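Local coordinates for protein purine nucleoside phosphorylase (Bacillus licheniformis, PDB 6DZD) that probably catalyses the phosphorolysis of adenosine, inosine and S-methyl-5'-thioadenosine and the deamination of adenosine, as a zinc-binding member of the YfiH/LACC1 family, at residues T51-Q56 with N64-V69; A150-T155 with D194-D199. All coordinates share one frame; numbering follows the deposited sequence.

Interaction 1: residues T51-Q56 with N64-V69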
ATOM      1  N   THR A  51       9.683   8.061  -4.500  1.00 18.50           N
ATOM      2  CA  THR A  51      10.315   6.794  -4.159  1.00 18.20           C
ATOM      3  C   THR A  51      10.205   5.739  -5.251  1.00 17.70           C
ATOM      4  O   THR A  51      10.653   4.606  -5.043  1.00 17.30           O
ATOM      5  CB  THR A  51       9.702   6.240  -2.872  1.00 16.71           C
ATOM      6  OG1 THR A  51       8.314   6.011  -3.111  1.00 15.04           O
ATOM      7  CG2 THR A  51       9.855   7.237  -1.725  1.00 17.93           C
ATOM      8  N   GLY A  52       9.640   6.070  -6.408  1.00 16.72           N
ATOM      9  CA  GLY A  52       9.501   5.115  -7.487  1.00 17.09           C
ATOM     10  C   GLY A  52      10.661   5.225  -8.459  1.00 19.52           C
ATOM     11  O   GLY A  52      11.028   6.326  -8.890  1.00 20.55           O
ATOM     12  N   LEU A  53      11.244   4.071  -8.783  1.00 17.88           N
ATOM     13  CA  LEU A  53      12.264   3.983  -9.810  1.00 19.77           C
ATOM     14  C   LEU A  53      11.660   3.709 -11.178  1.00 20.46           C
ATOM     15  O   LEU A  53      12.391   3.613 -12.162  1.00 21.21           O
ATOM     16  CB  LEU A  53      13.283   2.888  -9.467  1.00 19.63           C
ATOM     17  CG  LEU A  53      14.309   3.122  -8.348  1.00 19.53           C
ATOM     18  CD1 LEU A  53      15.093   1.835  -8.016  1.00 19.82           C
ATOM     19  CD2 LEU A  53      15.251   4.270  -8.717  1.00 20.43           C
ATOM     20  N   HIS A  54      10.342   3.610 -11.273  1.00 22.62           N
ATOM     21  CA  HIS A  54       9.681   3.218 -12.506  1.00 22.96           C
ATOM     22  C   HIS A  54       8.850   4.348 -13.115  1.00 22.05           C
ATOM     23  O   HIS A  54       7.949   4.084 -13.917  1.00 21.62           O
ATOM     24  CB  HIS A  54       8.811   1.987 -12.244  1.00 22.71           C
ATOM     25  CG  HIS A  54       7.737   2.230 -11.231  1.00 20.69           C
ATOM     26  ND1 HIS A  54       8.013   2.555  -9.919  1.00 19.02           N
ATOM     27  CD2 HIS A  54       6.387   2.222 -11.341  1.00 18.82           C
ATOM     28  CE1 HIS A  54       6.878   2.725  -9.263  1.00 16.55           C
ATOM     29  NE2 HIS A  54       5.877   2.529 -10.101  1.00 16.42           N
ATOM     30  N   VAL A  55       9.091   5.595 -12.720  1.00 23.02           N
ATOM     31  CA  VAL A  55       8.297   6.709 -13.221  1.00 21.99           C
ATOM     32  C   VAL A  55       9.165   7.736 -13.958  1.00 22.80           C
ATOM     33  O   VAL A  55       8.790   8.899 -14.078  1.00 22.13           O
ATOM     34  CB  VAL A  55       7.486   7.362 -12.089  1.00 20.18           C
ATOM     35  CG1 VAL A  55       6.530   6.355 -11.461  1.00 18.74           C
ATOM     36  CG2 VAL A  55       8.417   7.955 -11.045  1.00 20.54           C
ATOM     37  N   GLN A  56      10.327   7.308 -14.453  1.00 25.72           N
ATOM     38  CA  GLN A  56      11.227   8.149 -15.250  1.00 26.33           C
ATOM     39  C   GLN A  56      11.641   9.428 -14.516  1.00 26.04           C
ATOM     40  O   GLN A  56      11.836  10.479 -15.130  1.00 26.06           O
ATOM     41  CB  GLN A  56      10.576   8.490 -16.592  1.00 26.21           C
ATOM     42  CG  GLN A  56       9.906   7.316 -17.276  1.00 26.28           C
ATOM     43  CD  GLN A  56       9.135   7.759 -18.517  1.00 26.10           C
ATOM     44  OE1 GLN A  56       8.027   8.308 -18.420  1.00 25.26           O
ATOM     45  NE2 GLN A  56       9.736   7.554 -19.696  1.00 26.90           N
ATOM     46  N   ASN A  64      18.348   8.376  -3.307  1.00 20.33           N
ATOM     47  CA  ASN A  64      18.606   9.261  -2.178  1.00 20.91           C
ATOM     48  C   ASN A  64      17.340   9.491  -1.354  1.00 19.66           C
ATOM     49  O   ASN A  64      17.408   9.564  -0.120  1.00 20.19           O
ATOM     50  CB  ASN A  64      19.225  10.568  -2.662  1.00 21.64           C
ATOM     51  CG  ASN A  64      20.704  10.411  -2.975  1.00 23.47           C
ATOM     52  OD1 ASN A  64      21.307   9.382  -2.671  1.00 24.36           O
ATOM     53  ND2 ASN A  64      21.291  11.424  -3.604  1.00 24.20           N
ATOM     54  N   ASN A  65      16.171   9.583  -1.997  1.00 20.25           N
ATOM     55  CA  ASN A  65      14.952   9.687  -1.202  1.00 19.40           C
ATOM     56  C   ASN A  65      14.728   8.412  -0.381  1.00 18.86           C
ATOM     57  O   ASN A  65      14.335   8.476   0.791  1.00 18.69           O
ATOM     58  CB  ASN A  65      13.740   9.939  -2.104  1.00 18.66           C
ATOM     59  CG  ASN A  65      13.829  11.227  -2.872  1.00 18.97           C
ATOM     60  OD1 ASN A  65      14.508  12.166  -2.466  1.00 19.65           O
ATOM     61  ND2 ASN A  65      13.120  11.288  -3.992  1.00 18.47           N
ATOM     62  N   ARG A  66      15.013   7.243  -0.976  1.00 20.19           N
ATOM     63  CA  ARG A  66      14.940   5.987  -0.234  1.00 19.67           C
ATOM     64  C   ARG A  66      16.020   5.918   0.841  1.00 20.64           C
ATOM     65  O   ARG A  66      15.760   5.475   1.967  1.00 20.42           O
ATOM     66  CB  ARG A  66      15.056   4.793  -1.190  1.00 19.39           C
ATOM     67  CG  ARG A  66      13.904   4.628  -2.191  1.00 18.43           C
ATOM     68  CD  ARG A  66      14.120   3.407  -3.068  1.00 18.45           C
ATOM     69  NE  ARG A  66      13.115   3.243  -4.117  1.00 17.81           N
ATOM     70  CZ  ARG A  66      13.033   2.182  -4.924  1.00 17.89           C
ATOM     71  NH1 ARG A  66      12.087   2.108  -5.861  1.00 17.53           N
ATOM     72  NH2 ARG A  66      13.900   1.186  -4.802  1.00 18.56           N
ATOM     73  N   LYS A  67      17.234   6.365   0.510  1.00 21.13           N
ATOM     74  CA  LYS A  67      18.309   6.373   1.495  1.00 22.05           C
ATOM     75  C   LYS A  67      17.964   7.248   2.689  1.00 22.24           C
ATOM     76  O   LYS A  67      18.379   6.947   3.814  1.00 23.54           O
ATOM     77  CB  LYS A  67      19.609   6.826   0.843  1.00 23.44           C
ATOM     78  CG  LYS A  67      20.455   5.673   0.265  1.00 24.53           C
ATOM     79  CD  LYS A  67      21.626   6.222  -0.564  1.00 25.84           C
ATOM     80  CE  LYS A  67      22.858   5.356  -0.467  1.00 28.03           C
ATOM     81  NZ  LYS A  67      23.789   5.711  -1.564  1.00 29.06           N
ATOM     82  N   LYS A  68      17.203   8.328   2.468  1.00 22.90           N
ATOM     83  CA  LYS A  68      16.818   9.194   3.577  1.00 22.98           C
ATOM     84  C   LYS A  68      15.758   8.535   4.440  1.00 21.98           C
ATOM     85  O   LYS A  68      15.848   8.578   5.675  1.00 21.92           O
ATOM     86  CB  LYS A  68      16.308  10.537   3.063  1.00 23.52           C
ATOM     87  CG  LYS A  68      15.334  11.210   4.022  1.00 23.26           C
ATOM     88  CD  LYS A  68      15.362  12.727   3.879  1.00 23.85           C
ATOM     89  CE  LYS A  68      14.402  13.444   4.834  1.00 23.48           C
ATOM     90  NZ  LYS A  68      14.354  14.917   4.539  1.00 23.61           N
ATOM     91  N   VAL A  69      14.782   7.869   3.817  1.00 22.24           N
ATOM     92  CA  VAL A  69      13.754   7.203   4.606  1.00 21.25           C
ATOM     93  C   VAL A  69      14.353   6.051   5.399  1.00 20.59           C
ATOM     94  O   VAL A  69      14.068   5.892   6.590  1.00 20.53           O
ATOM     95  CB  VAL A  69      12.593   6.732   3.716  1.00 20.50           C
ATOM     96  CG1 VAL A  69      11.617   5.923   4.553  1.00 19.41           C
ATOM     97  CG2 VAL A  69      11.906   7.927   3.074  1.00 21.41           C
TER

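Interaction 2: residues A150-T155 with D194-D199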
ATOM      1  N   ALA A 150      -3.207  -2.397  -3.902  1.00 18.52           N
ATOM      2  CA  ALA A 150      -4.496  -2.699  -4.540  1.00 19.10           C
ATOM      3  C   ALA A 150      -5.053  -1.466  -5.235  1.00 18.87           C
ATOM      4  O   ALA A 150      -5.663  -0.617  -4.585  1.00 18.96           O
ATOM      5  CB  ALA A 150      -5.514  -3.214  -3.528  1.00 19.81           C
ATOM      6  N   GLY A 151      -4.859  -1.383  -6.558  1.00 18.86           N
ATOM      7  CA  GLY A 151      -5.633  -0.485  -7.391  1.00 18.92           C
ATOM      8  C   GLY A 151      -7.013  -1.069  -7.620  1.00 19.58           C
ATOM      9  O   GLY A 151      -7.460  -1.967  -6.904  1.00 20.03           O
ATOM     10  N   TRP A 152      -7.694  -0.578  -8.650  1.00 18.83           N
ATOM     11  CA  TRP A 152      -8.992  -1.173  -8.939  1.00 19.63           C
ATOM     12  C   TRP A 152      -8.840  -2.607  -9.439  1.00 20.20           C
ATOM     13  O   TRP A 152      -9.691  -3.466  -9.138  1.00 20.88           O
ATOM     14  CB  TRP A 152      -9.773  -0.319  -9.939  1.00 20.03           C
ATOM     15  CG  TRP A 152      -9.325  -0.420 -11.369  1.00 20.35           C
ATOM     16  CD1 TRP A 152      -8.562   0.484 -12.051  1.00 20.25           C
ATOM     17  CD2 TRP A 152      -9.638  -1.463 -12.306  1.00 21.24           C
ATOM     18  NE1 TRP A 152      -8.377   0.071 -13.349  1.00 21.31           N
ATOM     19  CE2 TRP A 152      -9.028  -1.120 -13.534  1.00 21.94           C
ATOM     20  CE3 TRP A 152     -10.371  -2.654 -12.227  1.00 21.80           C
ATOM     21  CZ2 TRP A 152      -9.124  -1.932 -14.675  1.00 23.22           C
ATOM     22  CZ3 TRP A 152     -10.465  -3.455 -13.360  1.00 23.00           C
ATOM     23  CH2 TRP A 152      -9.844  -3.085 -14.568  1.00 23.74           C
ATOM     24  N   LYS A 153      -7.755  -2.886 -10.180  1.00 20.41           N
ATOM     25  CA  LYS A 153      -7.502  -4.244 -10.660  1.00 21.24           C
ATOM     26  C   LYS A 153      -7.216  -5.190  -9.500  1.00 21.38           C
ATOM     27  O   LYS A 153      -7.892  -6.215  -9.326  1.00 22.06           O
ATOM     28  CB  LYS A 153      -6.326  -4.258 -11.631  1.00 21.61           C
ATOM     29  CG  LYS A 153      -6.682  -3.830 -13.007  1.00 22.00           C
ATOM     30  CD  LYS A 153      -5.450  -3.429 -13.817  1.00 22.43           C
ATOM     31  CE  LYS A 153      -5.845  -3.115 -15.281  1.00 23.08           C
ATOM     32  NZ  LYS A 153      -4.677  -3.035 -16.235  1.00 24.02           N
ATOM     33  N   GLY A 154      -6.217  -4.846  -8.682  1.00 19.35           N
ATOM     34  CA  GLY A 154      -5.901  -5.682  -7.537  1.00 19.53           C
ATOM     35  C   GLY A 154      -7.065  -5.802  -6.590  1.00 19.64           C
ATOM     36  O   GLY A 154      -7.201  -6.803  -5.892  1.00 20.31           O
ATOM     37  N   THR A 155      -7.926  -4.790  -6.562  1.00 19.42           N
ATOM     38  CA  THR A 155      -9.104  -4.870  -5.715  1.00 20.19           C
ATOM     39  C   THR A 155     -10.090  -5.876  -6.282  1.00 21.23           C
ATOM     40  O   THR A 155     -10.538  -6.786  -5.574  1.00 22.17           O
ATOM     41  CB  THR A 155      -9.714  -3.481  -5.544  1.00 20.02           C
ATOM     42  OG1 THR A 155      -8.739  -2.645  -4.901  1.00 19.13           O
ATOM     43  CG2 THR A 155     -10.981  -3.542  -4.672  1.00 21.42           C
ATOM     44  N   ASP A 194     -15.615   3.420 -15.197  1.00 23.38           N
ATOM     45  CA  ASP A 194     -16.574   2.980 -16.202  1.00 26.44           C
ATOM     46  C   ASP A 194     -17.187   1.629 -15.815  1.00 28.70           C
ATOM     47  O   ASP A 194     -16.961   1.104 -14.721  1.00 28.21           O
ATOM     48  CB  ASP A 194     -15.918   2.948 -17.591  1.00 24.06           C
ATOM     49  CG  ASP A 194     -14.650   2.075 -17.653  1.00 21.09           C
ATOM     50  OD1 ASP A 194     -14.468   1.168 -16.801  1.00 21.10           O
ATOM     51  OD2 ASP A 194     -13.831   2.301 -18.583  1.00 19.35           O
ATOM     52  N   ASP A 195     -18.004   1.073 -16.716  1.00 27.54           N
ATOM     53  CA  ASP A 195     -18.582  -0.245 -16.517  1.00 28.59           C
ATOM     54  C   ASP A 195     -17.522  -1.313 -16.458  1.00 26.24           C
ATOM     55  O   ASP A 195     -17.691  -2.322 -15.759  1.00 26.57           O
ATOM     56  CB  ASP A 195     -19.550  -0.579 -17.645  1.00 30.06           C
ATOM     57  CG  ASP A 195     -20.853   0.164 -17.525  1.00 31.75           C
ATOM     58  OD1 ASP A 195     -21.671  -0.258 -16.686  1.00 33.08           O
ATOM     59  OD2 ASP A 195     -21.047   1.172 -18.245  1.00 31.12           O
ATOM     60  N   HIS A 196     -16.448  -1.147 -17.220  1.00 28.20           N
ATOM     61  CA  HIS A 196     -15.466  -2.216 -17.278  1.00 26.41           C
ATOM     62  C   HIS A 196     -14.889  -2.487 -15.897  1.00 25.18           C
ATOM     63  O   HIS A 196     -14.723  -3.648 -15.505  1.00 25.36           O
ATOM     64  CB  HIS A 196     -14.359  -1.863 -18.269  1.00 24.50           C
ATOM     65  CG  HIS A 196     -13.207  -2.813 -18.224  1.00 23.12           C
ATOM     66  ND1 HIS A 196     -13.251  -4.060 -18.806  1.00 24.16           N
ATOM     67  CD2 HIS A 196     -11.996  -2.717 -17.628  1.00 21.16           C
ATOM     68  CE1 HIS A 196     -12.111  -4.686 -18.584  1.00 23.19           C
ATOM     69  NE2 HIS A 196     -11.331  -3.892 -17.873  1.00 21.41           N
ATOM     70  N   VAL A 197     -14.668  -1.431 -15.109  1.00 23.53           N
ATOM     71  CA  VAL A 197     -14.173  -1.612 -13.751  1.00 22.85           C
ATOM     72  C   VAL A 197     -15.279  -2.132 -12.847  1.00 24.90           C
ATOM     73  O   VAL A 197     -15.111  -3.146 -12.162  1.00 25.51           O
ATOM     74  CB  VAL A 197     -13.585  -0.293 -13.224  1.00 21.00           C
ATOM     75  CG1 VAL A 197     -13.291  -0.390 -11.753  1.00 20.67           C
ATOM     76  CG2 VAL A 197     -12.323   0.019 -13.962  1.00 19.08           C
ATOM     77  N   ILE A 198     -16.456  -1.508 -12.913  1.00 24.55           N
ATOM     78  CA  ILE A 198     -17.527  -1.822 -11.974  1.00 26.36           C
ATOM     79  C   ILE A 198     -18.017  -3.241 -12.183  1.00 28.10           C
ATOM     80  O   ILE A 198     -18.318  -3.951 -11.217  1.00 29.11           O
ATOM     81  CB  ILE A 198     -18.672  -0.798 -12.096  1.00 27.53           C
ATOM     82  CG1 ILE A 198     -18.274   0.511 -11.423  1.00 26.28           C
ATOM     83  CG2 ILE A 198     -19.957  -1.331 -11.480  1.00 29.58           C
ATOM     84  CD1 ILE A 198     -17.989   0.372  -9.933  1.00 25.78           C
ATOM     85  N   ASP A 199     -18.084  -3.690 -13.438  1.00 28.55           N
ATOM     86  CA  ASP A 199     -18.447  -5.079 -13.687  1.00 29.53           C
ATOM     87  C   ASP A 199     -17.489  -6.027 -12.974  1.00 29.64           C
ATOM     88  O   ASP A 199     -17.899  -7.088 -12.490  1.00 32.27           O
ATOM     89  CB  ASP A 199     -18.493  -5.372 -15.186  1.00 30.04           C
ATOM     90  CG  ASP A 199     -19.737  -4.806 -15.855  1.00 31.86           C
ATOM     91  OD1 ASP A 199     -20.683  -4.393 -15.145  1.00 33.22           O
ATOM     92  OD2 ASP A 199     -19.767  -4.775 -17.101  1.00 32.24           O
TER

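Interaction 1: residues T51-Q56 with N64-V69
R66 reaches off its helix to the loop 51-56 and takes hold of one backbone oxygen with two nitrogens. T51 O accepts from R66 NE at 3.0 Å and from R66 NH1, also at 3.0 Å, so the guanidinium meets it side-on and both donors converge on a single atom. The oxygen lies almost in the guanidinium plane, and each N-H is bent by the sharing, with N-H...O angles of 148° for NE and 144° for NH1. From the carbonyl's side, NH1 stands somewhat off the carbonyl plane and NE clearly so. The side chain gets there by running fully extended from CG to NE, after a first torsion that sets CG anti to the carbonyl carbon (chi1 -65°).

L53 closes over one face of the same guanidinium. Its CG sits 3.5 Å from R66 NH1, offset toward the rim, while its CD1 lies 3.5 Å from R66 NH2. The leucine is thus laid on the flat cation as an apolar lid, crossing it obliquely.

R66 NH2 is engaged too, giving hydrogen bonds to G102 O and A103 O. F82 makes a cation-pi contact with the group. T51 is tied down separately, its OG1 bonding to R269 O. One residue earlier on the helix, N65 turns toward the loop without touching it; its ND2 bonds to N50 O and S42 OG, and its OD1 takes the N-H of E41, so the amide is bonded to the chain leading into the loop.

This is a buried arginine of helix 59-72 bridging backbone carbonyls of irregular chain, side-on to one of them, and so holding the loop that precedes the helix, beside the sheet strand 270-276 of this YfiH-type fold.

Interaction 2: residues A150-T155 with D194-D199
W152 meets V197 at the start of two short helices, with H196 reaching in beside it. Just before, G151 holds the N-cap position of its helix. W152 follows and carries the contact. Its CG stands between the backbone N and the carbonyl carbon (chi1 76°), which turns the indole toward helix 195-201. V197 CG2 sits over the six-membered ring, 3.5 Å from its centroid and 13° off the normal, a CH-pi contact; V197 CG1 adds 3.7 Å to W152 CE3. At the far end of the indole, W152 CH2 lies 3.7 Å from H196 NE2, the two ring planes turned by 84°. V197 is itself placed by the helix start, its N bonding to the cap D194 OD1 at 3.1 Å. With an alanine here in place of W152, V197 CG2 would probably face a gap and H196 would lose its aromatic neighbour.

K153 lays its CG against the opposite indole face, so the ring is held between lysine and valine. Further on, T155 N bonds back to G151 O at 2.9 Å.

Around the pair, W152 also touches Y191 and K200, V197 packs on L223 of strand 220-223, and T155 turns to helix 225-236.

Along the chain the two contacts come in series: interaction 1 is complete before interaction 2 begins, so they neither nest nor cross. The first closes a short loop, only seven residues separating 51-56 from 64-69, and fastens the chain after strand 30-35 to helix 59-72, next to the six-stranded sheet that holds strand 270-276. The second spans 38 residues and joins helix 152-157, which follows strand 144-150 of the other six-stranded sheet, to helix 195-201, beside the small three-stranded sheet. The centres of interactions 1 and 2 are about 27 Å apart and the nearest atoms of interactions 1 and 2 about 12 Å, so they lie in different parts of one fold and do not touch.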